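PDB 4OQJ: PKS from Streptomyces albus, which contains a ketosynthase domain that probably condenses acyl units carried on acyl carrier proteins during assembly of the polyketide antibiotic oxazolomycin. Local coordinates for residues A29-G34 with A114-E119; R61-A66 with Q226-L231; T479-L484 with Y512-V517. All coordinates share one frame; numbering follows the deposited sequence.

Interaction 1 of 3, residues A29-G34 with A114-E119; sequences ACRFPG and AYEALE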
loop_
_atom_site.group_PDB
_atom_site.type_symbol
_atom_site.label_atom_id
_atom_site.label_comp_id
_atom_site.label_asym_id
_atom_site.label_seq_id
_atom_site.Cartn_x
_atom_site.Cartn_y
_atom_site.Cartn_z
ATOM N N ALA A 29 1.644 11.283 17.016
ATOM C CA ALA A 29 0.599 11.177 18.016
ATOM C C ALA A 29 0.326 9.712 18.317
ATOM O O ALA A 29 0.593 8.834 17.498
ATOM C CB ALA A 29 -0.667 11.868 17.545
ATOM N N CYS A 30 -0.210 9.459 19.504
ATOM C CA CYS A 30 -0.470 8.102 19.923
ATOM C C CYS A 30 -1.444 8.055 21.079
ATOM O O CYS A 30 -1.434 8.907 21.984
ATOM C CB CYS A 30 0.839 7.403 20.315
ATOM S SG CYS A 30 1.775 8.277 21.615
ATOM N N ARG A 31 -2.282 7.037 21.035
ATOM C CA ARG A 31 -3.106 6.639 22.159
ATOM C C ARG A 31 -2.849 5.156 22.337
ATOM O O ARG A 31 -3.282 4.331 21.520
ATOM C CB ARG A 31 -4.576 6.932 21.897
ATOM C CG ARG A 31 -4.813 8.396 21.494
ATOM C CD ARG A 31 -6.097 8.572 20.738
ATOM N NE ARG A 31 -6.459 9.989 20.619
ATOM C CZ ARG A 31 -7.692 10.420 20.395
ATOM N NH1 ARG A 31 -8.677 9.537 20.250
ATOM N NH2 ARG A 31 -7.941 11.730 20.320
ATOM N N PHE A 32 -2.087 4.844 23.380
ATOM C CA PHE A 32 -1.649 3.486 23.693
ATOM C C PHE A 32 -2.189 3.159 25.085
ATOM O O PHE A 32 -2.652 4.062 25.792
ATOM C CB PHE A 32 -0.124 3.390 23.662
ATOM C CG PHE A 32 0.494 3.610 22.298
ATOM C CD1 PHE A 32 -0.135 3.186 21.137
ATOM C CD2 PHE A 32 1.724 4.222 22.183
ATOM C CE1 PHE A 32 0.453 3.389 19.895
ATOM C CE2 PHE A 32 2.303 4.432 20.944
ATOM C CZ PHE A 32 1.676 3.993 19.805
ATOM N N PRO A 33 -2.138 1.884 25.500
ATOM C CA PRO A 33 -2.541 1.632 26.892
ATOM C C PRO A 33 -1.736 2.476 27.866
ATOM O O PRO A 33 -0.510 2.542 27.754
ATOM C CB PRO A 33 -2.246 0.146 27.083
ATOM C CG PRO A 33 -2.332 -0.423 25.695
ATOM C CD PRO A 33 -1.747 0.646 24.808
ATOM N N GLY A 34 -2.430 3.155 28.773
ATOM C CA GLY A 34 -1.782 3.955 29.793
ATOM C C GLY A 34 -1.247 5.293 29.305
ATOM O O GLY A 34 -0.622 6.018 30.079
ATOM N N ALA A 114 -4.749 11.132 13.778
ATOM C CA ALA A 114 -4.140 11.817 12.638
ATOM C C ALA A 114 -4.272 13.332 12.768
ATOM O O ALA A 114 -3.332 14.071 12.472
ATOM C CB ALA A 114 -4.775 11.342 11.329
ATOM N N TYR A 115 -5.448 13.785 13.187
ATOM C CA TYR A 115 -5.682 15.190 13.477
ATOM C C TYR A 115 -4.642 15.679 14.488
ATOM O O TYR A 115 -4.012 16.706 14.278
ATOM C CB TYR A 115 -7.110 15.375 13.996
ATOM C CG TYR A 115 -7.613 16.804 14.175
ATOM C CD1 TYR A 115 -7.138 17.620 15.194
ATOM C CD2 TYR A 115 -8.626 17.304 13.362
ATOM C CE1 TYR A 115 -7.635 18.917 15.373
ATOM C CE2 TYR A 115 -9.129 18.578 13.528
ATOM C CZ TYR A 115 -8.634 19.384 14.531
ATOM O OH TYR A 115 -9.147 20.650 14.687
ATOM N N GLU A 116 -4.457 14.926 15.571
ATOM C CA GLU A 116 -3.484 15.283 16.601
ATOM C C GLU A 116 -2.072 15.331 16.046
ATOM O O GLU A 116 -1.301 16.210 16.422
ATOM C CB GLU A 116 -3.520 14.290 17.769
ATOM C CG GLU A 116 -4.715 14.429 18.705
ATOM C CD GLU A 116 -4.816 13.262 19.709
ATOM O OE1 GLU A 116 -4.201 12.202 19.454
ATOM O OE2 GLU A 116 -5.515 13.406 20.746
ATOM N N ALA A 117 -1.720 14.379 15.175
ATOM C CA ALA A 117 -0.361 14.328 14.635
ATOM C C ALA A 117 -0.061 15.560 13.784
ATOM O O ALA A 117 1.037 16.124 13.858
ATOM C CB ALA A 117 -0.144 13.060 13.825
ATOM N N LEU A 118 -1.032 15.977 12.981
ATOM C CA LEU A 118 -0.874 17.166 12.140
ATOM C C LEU A 118 -0.837 18.426 13.005
ATOM O O LEU A 118 -0.040 19.328 12.764
ATOM C CB LEU A 118 -1.998 17.250 11.111
ATOM C CG LEU A 118 -1.819 16.271 9.949
ATOM C CD1 LEU A 118 -3.125 16.008 9.252
ATOM C CD2 LEU A 118 -0.792 16.833 8.983
ATOM N N GLU A 119 -1.682 18.479 14.026
ATOM C CA GLU A 119 -1.601 19.552 15.004
ATOM C C GLU A 119 -0.218 19.658 15.647
ATOM O O GLU A 119 0.318 20.744 15.777
ATOM C CB GLU A 119 -2.647 19.356 16.091
ATOM C CG GLU A 119 -3.990 19.954 15.773
ATOM C CD GLU A 119 -4.890 19.927 16.988
ATOM O OE1 GLU A 119 -4.926 18.865 17.661
ATOM O OE2 GLU A 119 -5.545 20.956 17.272
HETATM O O HOH W 1 -1.938 11.670 20.962
#
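Glu116 faces the end of strand 23-31 and touches it twice. Its CB lies 3.7 Å from Ala29 CB. With CG set beside the backbone N (chi1 -75°) and the chain extended beyond it, the carboxylate is carried past Ala29 to the guanidinium of Arg31. Arg31 NH2 gives a nearly straight salt-bridge hydrogen bond of 3.0 Å to Glu116 OE2; the oxygen lies in the guanidinium plane, yet the donor stands well above the carboxylate plane, the two planes being 69° apart. A second, weak bond of 3.4 Å runs from Arg31 NE to Glu116 OE1. A water 2.8 Å from Glu116 OE1 accepts a hydrogen bond from Cys30 N, so side chain and strand backbone are bridged through solvent. Strand 23-31 belongs to the large mixed sheet of the thiolase-type ketosynthase fold, and helix 105-121 packs on that sheet; the axes of its 114-119 segment and of strand 29-31 approach to 7.5 Å, 145° apart in direction. Glu112, one turn earlier on the helix, forms a further salt bridge with Arg31 NH1, which also bonds to Gln109. Next, Ala117 N comes to 3.6 Å from Ala29 CB, and the methyls meet at 3.9 Å.

Interaction 2 of 3, residues R61-A66 with Q226-L231; sequences RAAGVA and QGEGYL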
loop_
_atom_site.group_PDB
_atom_site.type_symbol
_atom_site.label_atom_id
_atom_site.label_comp_id
_atom_site.label_asym_id
_atom_site.label_seq_id
_atom_site.Cartn_x
_atom_site.Cartn_y
_atom_site.Cartn_z
ATOM N N ARG A 61 -17.730 -9.903 34.872
ATOM C CA ARG A 61 -19.145 -10.245 34.821
ATOM C C ARG A 61 -19.937 -9.137 34.147
ATOM O O ARG A 61 -20.774 -9.408 33.292
ATOM C CB ARG A 61 -19.677 -10.519 36.221
ATOM C CG ARG A 61 -19.256 -11.887 36.728
ATOM C CD ARG A 61 -19.421 -12.047 38.216
ATOM N NE ARG A 61 -19.113 -13.422 38.601
ATOM C CZ ARG A 61 -18.526 -13.782 39.738
ATOM N NH1 ARG A 61 -18.173 -12.880 40.644
ATOM N NH2 ARG A 61 -18.293 -15.063 39.966
ATOM N N ALA A 62 -19.654 -7.896 34.529
ATOM C CA ALA A 62 -20.262 -6.730 33.896
ATOM C C ALA A 62 -20.077 -6.780 32.390
ATOM O O ALA A 62 -20.959 -6.382 31.636
ATOM C CB ALA A 62 -19.663 -5.446 34.452
ATOM N N ALA A 63 -18.926 -7.286 31.963
ATOM C CA ALA A 63 -18.590 -7.361 30.550
ATOM C C ALA A 63 -19.185 -8.599 29.880
ATOM O O ALA A 63 -18.873 -8.899 28.725
ATOM C CB ALA A 63 -17.080 -7.349 30.376
ATOM N N GLY A 64 -20.023 -9.327 30.613
ATOM C CA GLY A 64 -20.701 -10.490 30.068
ATOM C C GLY A 64 -19.829 -11.721 29.874
ATOM O O GLY A 64 -20.142 -12.584 29.051
ATOM N N VAL A 65 -18.737 -11.817 30.622
ATOM C CA VAL A 65 -17.901 -13.010 30.562
ATOM C C VAL A 65 -18.623 -14.145 31.268
ATOM O O VAL A 65 -19.057 -14.001 32.412
ATOM C CB VAL A 65 -16.512 -12.783 31.200
ATOM C CG1 VAL A 65 -15.710 -14.079 31.241
ATOM C CG2 VAL A 65 -15.744 -11.710 30.432
ATOM N N ALA A 66 -18.749 -15.271 30.573
ATOM C CA ALA A 66 -19.468 -16.431 31.095
ATOM C C ALA A 66 -18.789 -17.025 32.331
ATOM O O ALA A 66 -17.572 -16.968 32.478
ATOM C CB ALA A 66 -19.609 -17.489 30.006
ATOM N N GLN A 226 -12.482 -5.419 24.075
ATOM C CA GLN A 226 -11.431 -5.155 25.054
ATOM C C GLN A 226 -12.145 -4.960 26.387
ATOM O O GLN A 226 -13.326 -4.596 26.418
ATOM C CB GLN A 226 -10.565 -3.934 24.679
ATOM C CG GLN A 226 -11.308 -2.617 24.575
ATOM C CD GLN A 226 -10.383 -1.393 24.533
ATOM O OE1 GLN A 226 -9.155 -1.506 24.537
ATOM N NE2 GLN A 226 -10.983 -0.217 24.506
ATOM N N GLY A 227 -11.444 -5.230 27.480
ATOM C CA GLY A 227 -12.038 -5.138 28.802
ATOM C C GLY A 227 -12.363 -6.510 29.352
ATOM O O GLY A 227 -12.762 -6.648 30.505
ATOM N N GLU A 228 -12.201 -7.523 28.507
ATOM C CA GLU A 228 -12.323 -8.912 28.918
ATOM C C GLU A 228 -10.932 -9.528 29.004
ATOM O O GLU A 228 -9.964 -8.995 28.448
ATOM C CB GLU A 228 -13.187 -9.700 27.931
ATOM C CG GLU A 228 -14.580 -9.138 27.736
ATOM C CD GLU A 228 -15.400 -9.953 26.756
ATOM O OE1 GLU A 228 -14.916 -11.015 26.313
ATOM O OE2 GLU A 228 -16.531 -9.532 26.428
ATOM N N GLY A 229 -10.833 -10.658 29.690
ATOM C CA GLY A 229 -9.582 -11.389 29.744
ATOM C C GLY A 229 -9.466 -12.271 28.521
ATOM O O GLY A 229 -10.155 -12.040 27.535
ATOM N N TYR A 230 -8.623 -13.297 28.592
ATOM C CA TYR A 230 -8.486 -14.249 27.497
ATOM C C TYR A 230 -8.106 -15.612 28.033
ATOM O O TYR A 230 -7.524 -15.734 29.117
ATOM C CB TYR A 230 -7.443 -13.778 26.490
ATOM C CG TYR A 230 -6.052 -13.631 27.070
ATOM C CD1 TYR A 230 -5.679 -12.478 27.718
ATOM C CD2 TYR A 230 -5.109 -14.645 26.952
ATOM C CE1 TYR A 230 -4.426 -12.332 28.240
ATOM C CE2 TYR A 230 -3.843 -14.501 27.473
ATOM C CZ TYR A 230 -3.509 -13.341 28.113
ATOM O OH TYR A 230 -2.258 -13.166 28.652
ATOM N N LEU A 231 -8.453 -16.642 27.272
ATOM C CA LEU A 231 -8.121 -18.003 27.647
ATOM C C LEU A 231 -6.742 -18.323 27.092
ATOM O O LEU A 231 -6.425 -17.989 25.942
ATOM C CB LEU A 231 -9.171 -18.977 27.125
ATOM C CG LEU A 231 -9.234 -20.344 27.795
ATOM C CD1 LEU A 231 -9.641 -20.228 29.252
ATOM C CD2 LEU A 231 -10.207 -21.231 27.043
#
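A Schellman motif ends helix 57-62, and the turn it creates rests on the side chain of Glu228. Gly64, with positive phi, is the C-prime residue: its N bonds to Arg61 O at 2.8 Å, while Val65 N reaches back to Leu60 O. The reversal brings Ala63 and Val65 to bear on the same glutamate. Glu228 CG is the meeting point, 3.9 Å from Val65 CG2 and 4.1 Å from Ala63 CB, so the acid makes this contact with its aliphatic part. Its CG sits beside the backbone N (chi1 -57°) and the chain continues fully extended, sliding past Val65 in the opposite direction. That course takes OE2 to 3.3 Å from Ala63 O; both are acceptors, no hydrogen bond joins them, and any electrostatic contribution is probably unfavourable. Gly227 adds a looser touch through its carbonyl O, 4.4 Å from Ala63 CB. Tyr75, on strand 75-79, touches both Val65 and Glu228, and its OH takes a weak hydrogen bond from Gly229 N. Leu70 of helix 67-71 also packs on Val65, so the turn lies between two short helices and faces the approach to strand 230-231, an outermost strand of the small antiparallel sheet.

Interaction 3 of 3, residues T479-L484 with Y512-V517; sequences TATADL and YRRALV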
loop_
_atom_site.group_PDB
_atom_site.type_symbol
_atom_site.label_atom_id
_atom_site.label_comp_id
_atom_site.label_asym_id
_atom_site.label_seq_id
_atom_site.Cartn_x
_atom_site.Cartn_y
_atom_site.Cartn_z
ATOM N N THR A 479 -11.096 24.436 27.662
ATOM C CA THR A 479 -10.111 23.407 27.936
ATOM C C THR A 479 -8.827 23.682 27.180
ATOM O O THR A 479 -7.735 23.538 27.732
ATOM C CB THR A 479 -10.629 21.991 27.550
ATOM O OG1 THR A 479 -11.831 21.697 28.275
ATOM C CG2 THR A 479 -9.592 20.926 27.849
ATOM N N ALA A 480 -8.952 24.047 25.905
ATOM C CA ALA A 480 -7.774 24.342 25.091
ATOM C C ALA A 480 -6.991 25.518 25.676
ATOM O O ALA A 480 -5.753 25.517 25.660
ATOM C CB ALA A 480 -8.176 24.635 23.649
ATOM N N THR A 481 -7.715 26.522 26.171
ATOM C CA THR A 481 -7.093 27.670 26.833
ATOM C C THR A 481 -6.314 27.241 28.088
ATOM O O THR A 481 -5.157 27.634 28.283
ATOM C CB THR A 481 -8.144 28.713 27.205
ATOM O OG1 THR A 481 -8.857 29.109 26.026
ATOM C CG2 THR A 481 -7.486 29.963 27.859
ATOM N N ALA A 482 -6.942 26.427 28.931
ATOM C CA ALA A 482 -6.262 25.896 30.117
ATOM C C ALA A 482 -5.043 25.056 29.730
ATOM O O ALA A 482 -3.972 25.208 30.316
ATOM C CB ALA A 482 -7.228 25.078 30.948
ATOM N N ASP A 483 -5.195 24.185 28.732
ATOM C CA ASP A 483 -4.080 23.369 28.250
ATOM C C ASP A 483 -2.904 24.218 27.776
ATOM O O ASP A 483 -1.747 23.894 28.051
ATOM C CB ASP A 483 -4.512 22.456 27.083
ATOM C CG ASP A 483 -5.438 21.313 27.512
ATOM O OD1 ASP A 483 -5.533 21.017 28.726
ATOM O OD2 ASP A 483 -6.066 20.698 26.613
ATOM N N LEU A 484 -3.187 25.260 26.994
ATOM C CA LEU A 484 -2.114 26.104 26.473
ATOM C C LEU A 484 -1.440 26.841 27.622
ATOM O O LEU A 484 -0.215 26.951 27.669
ATOM C CB LEU A 484 -2.643 27.119 25.452
ATOM C CG LEU A 484 -1.562 28.039 24.867
ATOM C CD1 LEU A 484 -0.516 27.238 24.119
ATOM C CD2 LEU A 484 -2.160 29.115 23.961
ATOM N N TYR A 512 -15.804 29.081 17.780
ATOM C CA TYR A 512 -15.655 29.710 19.096
ATOM C C TYR A 512 -14.205 30.117 19.260
ATOM O O TYR A 512 -13.313 29.267 19.282
ATOM C CB TYR A 512 -16.124 28.758 20.195
ATOM C CG TYR A 512 -17.589 28.462 20.034
ATOM C CD1 TYR A 512 -18.020 27.414 19.228
ATOM C CD2 TYR A 512 -18.549 29.271 20.633
ATOM C CE1 TYR A 512 -19.359 27.159 19.055
ATOM C CE2 TYR A 512 -19.895 29.022 20.467
ATOM C CZ TYR A 512 -20.294 27.974 19.674
ATOM O OH TYR A 512 -21.628 27.715 19.499
ATOM N N ARG A 513 -13.974 31.418 19.374
ATOM C CA ARG A 513 -12.632 31.958 19.256
ATOM C C ARG A 513 -12.184 32.763 20.464
ATOM O O ARG A 513 -12.996 33.341 21.200
ATOM C CB ARG A 513 -12.544 32.831 18.003
ATOM C CG ARG A 513 -12.904 32.074 16.741
ATOM C CD ARG A 513 -12.648 32.891 15.483
ATOM N NE ARG A 513 -12.999 32.136 14.278
ATOM C CZ ARG A 513 -12.930 32.618 13.035
ATOM N NH1 ARG A 513 -12.537 33.863 12.813
ATOM N NH2 ARG A 513 -13.256 31.846 12.008
ATOM N N ARG A 514 -10.867 32.808 20.643
ATOM C CA ARG A 514 -10.265 33.541 21.749
ATOM C C ARG A 514 -8.934 34.085 21.306
ATOM O O ARG A 514 -8.251 33.471 20.484
ATOM C CB ARG A 514 -10.091 32.647 22.973
ATOM C CG ARG A 514 -9.550 33.373 24.211
ATOM C CD ARG A 514 -9.781 32.527 25.434
ATOM N NE ARG A 514 -11.163 32.625 25.890
ATOM C CZ ARG A 514 -11.825 31.662 26.528
ATOM N NH1 ARG A 514 -11.239 30.501 26.779
ATOM N NH2 ARG A 514 -13.086 31.862 26.911
ATOM N N ALA A 515 -8.569 35.251 21.821
ATOM C CA ALA A 515 -7.275 35.828 21.477
ATOM C C ALA A 515 -6.735 36.714 22.585
ATOM O O ALA A 515 -7.477 37.254 23.407
ATOM C CB ALA A 515 -7.365 36.613 20.173
ATOM N N LEU A 516 -5.420 36.856 22.578
ATOM C CA LEU A 516 -4.710 37.557 23.634
ATOM C C LEU A 516 -3.444 38.147 23.068
ATOM O O LEU A 516 -2.687 37.456 22.401
ATOM C CB LEU A 516 -4.365 36.608 24.781
ATOM C CG LEU A 516 -3.355 37.147 25.788
ATOM C CD1 LEU A 516 -4.018 38.220 26.613
ATOM C CD2 LEU A 516 -2.793 36.040 26.659
ATOM N N VAL A 517 -3.199 39.421 23.345
ATOM C CA VAL A 517 -1.917 40.025 23.015
ATOM C C VAL A 517 -0.993 39.853 24.222
ATOM O O VAL A 517 -1.315 40.303 25.317
ATOM C CB VAL A 517 -2.049 41.535 22.679
ATOM C CG1 VAL A 517 -0.691 42.125 22.346
ATOM C CG2 VAL A 517 -3.031 41.759 21.533
#
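Thr481 and Arg514 meet at about a right angle, the short threonine branch projecting from its helix across the end of a much longer chain that comes from the strand. Both CB atoms point toward the opposite segment, but the backbones stay well apart, with 8.4 Å between the CA atoms of Thr481 and Arg514, and the arginine spans most of that distance. Its CG is anti to the backbone N (chi1 -176°), and a bend at chi3 (-79°) then turns the guanidinium so that an edge, rather than a face, is offered to the threonine. Arg514 NH1 donates a hydrogen bond of 2.9 Å to Thr481 OG1, which lies close to the guanidinium plane; the N-H...O angle of 150° makes it moderately bent. Thr481 CB is 3.6 Å from Arg514 NH1, and OG1 is also 3.6 Å from Arg514 CD, so the hydroxyl lies on the side of the guanidinium where CD and NH1 both face it.

Here helix 474-490 packs beside a three-stranded antiparallel sheet in which strand 512-518 is central, between 465-471 and 536-539, in the part of the chain matched by the ketoacyl-synthetase C-terminal extension. Thr481 OG1 is additionally hydrogen-bonded to Leu477 O, one turn back on its own helix, which fixes the rotation of the hydroxyl branch. The guanidinium is likewise shared: NE bonds to Thr538 OG1 on the neighbouring strand, and NH1 forms a salt bridge with Asp478. Leu469 of strand 465-471 and Leu528 of helix 521-530 touch Thr481, while Val536 touches Arg514.

From the N terminus, strand 23-31 supplies the first half of interaction 1, and the chain passes through residues 61-66 before returning as helix 105-121 to close that contact after 79 intervening residues. The turn at 61-66 waits longer, until 226-231 completes interaction 2, so the loops cross, both within the N-terminal half of the ketosynthase. Interaction 1 ties the large mixed sheet to a covering helix near the centre of the folded chain; interaction 2 lies peripherally, at a small sheet, its centre about 27 Å from that of interaction 1. Interaction 3 follows in series, closing a 27-residue loop between helix 474-490 and the sheet of 465-471, 512-518 and 536-539, about 21 Å from interaction 1 between centres.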